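Local coordinates for protein xylulose kinase (Escherichia coli, PDB 2ITM) that phosphorylates D-xylulose to D-xylulose 5-phosphate at the expense of ATP, and works less efficiently on 1-deoxy-D-xylulose, at residues A[245-250]-A[383-388]; A[260-265]-A[282-287]. All blocks are in the same frame, centred on the assembly; numbering follows the deposited sequence.

How the contacts relate
The two contacts lie with their centres about 8 Å apart and build on one mixed sheet of the C-terminal FGGY domain, which belongs to the actin-like ATPase clan. Strands 249-253 and 257-262 follow each other in the chain and are neighbours in the sheet; contact 1 sits where the first begins, contact 2 where the second pairs with strand 285-291. Both segments of contact 2 fall within the 132 residues separating those of contact 1. A salt bridge from Asp245 to Arg284 ties them directly. The sheet thus runs from the turn and loop of contact 1, away from the sugar and the catalytic residues, to contact 2, where the His286 side chain is about 7 Å from bound D-xylulose.

Contact 1: residues A[245-250]-A[383-388]; sequences DANQAM and CGIKPQ
Asn247 reaches from a type II beta turn, Asp245 to Gln248, to the backbone of Lys386, at the start of an inner strand of the C-terminal actin-like sheet. The turn leads into strand 249-253, and the facing loop runs from helix 358-381 to strand 390-393, the parallel neighbour of strand 249-253. Asparagine suits the third turn position because it tolerates positive phi.

Gly384 comes first along the loop. Just past the helix its phi is also positive, and a CB would be jammed against the preceding carbonyl oxygen, so glycine fits. Its O accepts a hydrogen bond from a water (2.7 Å from the water oxygen) that also donates to Asn247 OD1. Ile385 then buries its side chain against Ala261, Leu287 and Val380, a place for a branched apolar residue, while the next amide turns to the asparagine. Lys386 N donates to Asn247 OD1 over 2.9 Å, nearly straight at 169° but from 38° above the carbonyl plane. With CG beside the backbone N (chi1 -58°), the amide turns one face to Lys386 O, which lies 3.4 Å from Asn247 CG. Two donors, one amide and one water, thus grip OD1 and help fix its rotation. The long lysine chain leads away and curls back, NZ giving a 2.8 Å bond to Pro387 O in the carbonyl plane, on a lone pair.

Pro387, which has no N-H to satisfy, meets the turn with carbon: its CA lies 3.4 Å from Asn247 O in a CA-H...O contact, and its CB is 4.3 Å from Ala249 CB, where the small alanine lets strand and loop come close. Last, Gln388 N donates to a second water, lying 2.9 Å from the water oxygen.

Contact 2: residues A[260-265]-A[282-287]; sequences FAVSEG and PQRWHL
Phe260 and His286 form an offset stack on one face of an antiparallel strand pair, 257-262 with 285-291, inside the C-terminal actin-like sheet. The ring centroids of Phe260 and His286 are 4.0 Å apart and their planes 21° from parallel.

His286 CB begins the side chain 3.4 Å from Ala261 O. The next atom, CG, is held between the backbone N and the carbonyl carbon (chi1 84°), which swings the imidazole over the neighbouring strand, and CG comes to 3.3 Å from Phe260 CZ. That CZ sits over the centre of the imidazole, with ND1 also close to it. On the other branch CD2 is 3.3 Å from Phe260 CE1, above the phenyl face toward its rim; at the tip NE2 approaches the same CE1, and His286 CE1 lies near both CE1 and CZ. With an alanine in place of His286, one face of the Phe260 ring would probably lose its stacking partner, opening a gap beside it. The His286 side chain is about 6 Å from that of the substrate-binding Met77.

Ala261 and Leu287, a hydrogen-bonded pair, put their side chains on the face opposite the stack; Leu287 N donates to Ala261 O over 2.9 Å, and Ala261 N returns a bond to Leu287 O. Val262 and His286 are the non-hydrogen-bonded pair beside them.

Farther along, near Gly265, whose positive phi suits a glycine, Ser263 OG donates to Gly265 O, and the indole of Trp285, its NE1 hydrogen-bonded to Val179 O, lies obliquely by the glycine, CE3 3.7 Å from Gly265 CA. There Ser263 N donates to Trp285 O over 3.0 Å.

Contact 1: residues A[245-250]-A[383-388]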
# COMPACT_ATOMS: atom_id res chain seq x y z
N ASP A 245 -39.68 15.90 4.08
CA ASP A 245 -40.29 15.65 5.38
C ASP A 245 -39.44 14.79 6.31
O ASP A 245 -38.57 14.05 5.87
CB ASP A 245 -41.66 15.02 5.22
CG ASP A 245 -42.68 16.00 4.73
OD1 ASP A 245 -42.78 17.10 5.26
OD2 ASP A 245 -43.46 15.73 3.82
N ALA A 246 -39.72 14.87 7.60
CA ALA A 246 -39.01 14.12 8.61
C ALA A 246 -38.73 12.68 8.23
O ALA A 246 -39.62 11.95 7.81
CB ALA A 246 -39.74 14.18 9.92
N ASN A 247 -37.47 12.29 8.37
CA ASN A 247 -37.00 10.94 8.09
C ASN A 247 -36.92 10.57 6.62
O ASN A 247 -36.66 9.43 6.29
CB ASN A 247 -37.81 9.90 8.86
CG ASN A 247 -37.76 10.13 10.36
OD1 ASN A 247 -36.70 10.08 10.97
ND2 ASN A 247 -38.91 10.38 10.95
N GLN A 248 -37.12 11.52 5.73
CA GLN A 248 -36.65 11.35 4.37
C GLN A 248 -35.14 11.50 4.30
O GLN A 248 -34.57 12.37 4.91
CB GLN A 248 -37.33 12.33 3.41
CG GLN A 248 -38.81 12.09 3.22
CD GLN A 248 -39.42 13.04 2.22
OE1 GLN A 248 -39.82 14.13 2.55
NE2 GLN A 248 -39.51 12.60 0.99
N ALA A 249 -34.51 10.60 3.56
CA ALA A 249 -33.06 10.55 3.50
C ALA A 249 -32.58 10.18 2.11
O ALA A 249 -33.18 9.35 1.44
CB ALA A 249 -32.53 9.58 4.50
N MET A 250 -31.48 10.81 1.71
CA MET A 250 -30.83 10.51 0.45
C MET A 250 -29.34 10.27 0.62
O MET A 250 -28.70 10.90 1.44
CB MET A 250 -31.09 11.61 -0.57
CG MET A 250 -30.39 12.91 -0.28
SD MET A 250 -30.93 14.32 -1.26
CE MET A 250 -29.93 14.11 -2.69
N CYS A 383 -28.32 9.63 15.65
CA CYS A 383 -28.57 10.99 16.10
C CYS A 383 -30.06 11.16 16.33
O CYS A 383 -30.48 12.06 17.04
CB CYS A 383 -28.05 12.01 15.08
SG CYS A 383 -26.26 12.14 14.94
N GLY A 384 -30.85 10.27 15.74
CA GLY A 384 -32.29 10.29 15.85
C GLY A 384 -33.01 10.32 14.52
O GLY A 384 -34.12 10.81 14.43
N ILE A 385 -32.38 9.79 13.48
CA ILE A 385 -33.02 9.67 12.17
C ILE A 385 -33.42 8.23 11.91
O ILE A 385 -32.64 7.32 12.12
CB ILE A 385 -32.07 10.16 11.06
CG1 ILE A 385 -31.62 11.59 11.32
CG2 ILE A 385 -32.72 10.04 9.71
CD1 ILE A 385 -32.51 12.62 10.72
N LYS A 386 -34.65 8.03 11.45
CA LYS A 386 -35.13 6.69 11.15
C LYS A 386 -35.89 6.61 9.84
O LYS A 386 -37.09 6.82 9.79
CB LYS A 386 -35.98 6.16 12.30
CG LYS A 386 -36.54 4.76 12.11
CD LYS A 386 -35.47 3.75 11.73
CE LYS A 386 -35.75 3.15 10.37
NZ LYS A 386 -34.51 2.99 9.54
N PRO A 387 -35.17 6.31 8.78
CA PRO A 387 -35.73 6.32 7.43
C PRO A 387 -36.53 5.05 7.13
O PRO A 387 -36.14 3.98 7.54
CB PRO A 387 -34.50 6.41 6.54
CG PRO A 387 -33.39 5.96 7.35
CD PRO A 387 -33.70 6.31 8.76
N GLN A 388 -37.63 5.21 6.43
CA GLN A 388 -38.32 4.06 5.85
C GLN A 388 -37.56 3.53 4.66
O GLN A 388 -37.51 2.33 4.41
CB GLN A 388 -39.70 4.47 5.37
CG GLN A 388 -40.52 5.29 6.33
CD GLN A 388 -41.82 5.74 5.72
OE1 GLN A 388 -42.44 5.00 4.97
NE2 GLN A 388 -42.23 6.95 6.02
O HOH W 1 -35.82 12.23 12.81
O HOH W 2 -37.72 7.65 4.95

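Contact 2: residues A[260-265]-A[282-287]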
# COMPACT_ATOMS: atom_id res chain seq x y z
N PHE A 260 -27.89 12.93 3.38
CA PHE A 260 -28.76 14.03 3.77
C PHE A 260 -30.08 13.46 4.26
O PHE A 260 -30.72 12.71 3.55
CB PHE A 260 -28.99 14.94 2.56
CG PHE A 260 -29.71 16.21 2.88
CD1 PHE A 260 -29.05 17.42 2.81
CD2 PHE A 260 -31.03 16.21 3.20
CE1 PHE A 260 -29.71 18.59 3.08
CE2 PHE A 260 -31.70 17.38 3.47
CZ PHE A 260 -31.03 18.56 3.42
N ALA A 261 -30.43 13.78 5.49
CA ALA A 261 -31.65 13.28 6.07
C ALA A 261 -32.42 14.38 6.78
O ALA A 261 -31.89 15.05 7.65
CB ALA A 261 -31.36 12.15 7.01
N VAL A 262 -33.68 14.55 6.41
CA VAL A 262 -34.57 15.46 7.08
C VAL A 262 -35.01 14.91 8.42
O VAL A 262 -35.45 13.79 8.52
CB VAL A 262 -35.81 15.73 6.25
CG1 VAL A 262 -36.75 16.61 6.99
CG2 VAL A 262 -35.45 16.34 4.94
N SER A 263 -34.89 15.73 9.46
CA SER A 263 -35.09 15.28 10.83
C SER A 263 -36.46 15.66 11.35
O SER A 263 -37.15 16.48 10.78
CB SER A 263 -34.00 15.83 11.75
OG SER A 263 -34.01 17.23 11.81
N GLU A 264 -36.83 15.06 12.47
CA GLU A 264 -37.98 15.48 13.24
C GLU A 264 -37.66 16.65 14.16
O GLU A 264 -37.16 16.47 15.27
CB GLU A 264 -38.57 14.32 14.01
CG GLU A 264 -39.99 14.54 14.49
CD GLU A 264 -40.98 14.70 13.36
OE1 GLU A 264 -41.20 13.73 12.61
OE2 GLU A 264 -41.55 15.79 13.21
N GLY A 265 -37.95 17.84 13.67
CA GLY A 265 -37.45 19.05 14.26
C GLY A 265 -35.94 19.09 14.37
O GLY A 265 -35.23 18.39 13.68
N PRO A 282 -39.73 25.94 5.35
CA PRO A 282 -40.23 26.42 6.63
C PRO A 282 -40.49 25.26 7.58
O PRO A 282 -40.97 24.23 7.17
CB PRO A 282 -41.53 27.11 6.24
CG PRO A 282 -41.32 27.51 4.83
CD PRO A 282 -40.58 26.40 4.23
N GLN A 283 -40.10 25.45 8.83
CA GLN A 283 -40.25 24.46 9.87
C GLN A 283 -39.63 23.11 9.49
O GLN A 283 -40.14 22.06 9.87
CB GLN A 283 -41.71 24.30 10.27
CG GLN A 283 -42.27 25.46 11.05
CD GLN A 283 -41.60 25.65 12.39
OE1 GLN A 283 -41.86 24.91 13.32
NE2 GLN A 283 -40.76 26.66 12.49
N ARG A 284 -38.54 23.15 8.74
CA ARG A 284 -37.81 21.95 8.42
C ARG A 284 -36.34 22.06 8.79
O ARG A 284 -35.74 23.11 8.65
CB ARG A 284 -37.94 21.63 6.94
CG ARG A 284 -39.24 21.01 6.53
CD ARG A 284 -39.60 19.76 7.28
NE ARG A 284 -40.78 20.00 8.09
CZ ARG A 284 -42.00 19.75 7.69
NH1 ARG A 284 -42.21 19.23 6.51
NH2 ARG A 284 -43.02 20.01 8.48
N TRP A 285 -35.79 20.93 9.22
CA TRP A 285 -34.42 20.83 9.70
C TRP A 285 -33.81 19.54 9.14
O TRP A 285 -34.52 18.64 8.76
CB TRP A 285 -34.42 20.74 11.22
CG TRP A 285 -34.53 22.02 11.93
CD1 TRP A 285 -33.53 22.85 12.26
CD2 TRP A 285 -35.72 22.61 12.44
NE1 TRP A 285 -34.01 23.93 12.94
CE2 TRP A 285 -35.36 23.81 13.06
CE3 TRP A 285 -37.06 22.24 12.44
CZ2 TRP A 285 -36.28 24.63 13.66
CZ3 TRP A 285 -37.97 23.06 13.03
CH2 TRP A 285 -37.58 24.24 13.64
N HIS A 286 -32.48 19.46 9.13
CA HIS A 286 -31.79 18.31 8.58
C HIS A 286 -30.43 18.01 9.19
O HIS A 286 -29.77 18.88 9.74
CB HIS A 286 -31.68 18.38 7.06
CG HIS A 286 -30.52 19.19 6.57
ND1 HIS A 286 -30.63 20.51 6.21
CD2 HIS A 286 -29.23 18.85 6.36
CE1 HIS A 286 -29.46 20.95 5.80
NE2 HIS A 286 -28.59 19.96 5.89
N LEU A 287 -30.03 16.76 9.08
CA LEU A 287 -28.68 16.35 9.39
C LEU A 287 -27.95 16.11 8.09
O LEU A 287 -28.55 15.80 7.08
CB LEU A 287 -28.68 15.07 10.23
CG LEU A 287 -28.64 15.20 11.74
CD1 LEU A 287 -29.41 16.38 12.20
CD2 LEU A 287 -29.17 13.96 12.38
O HOH W 3 -37.76 19.24 9.70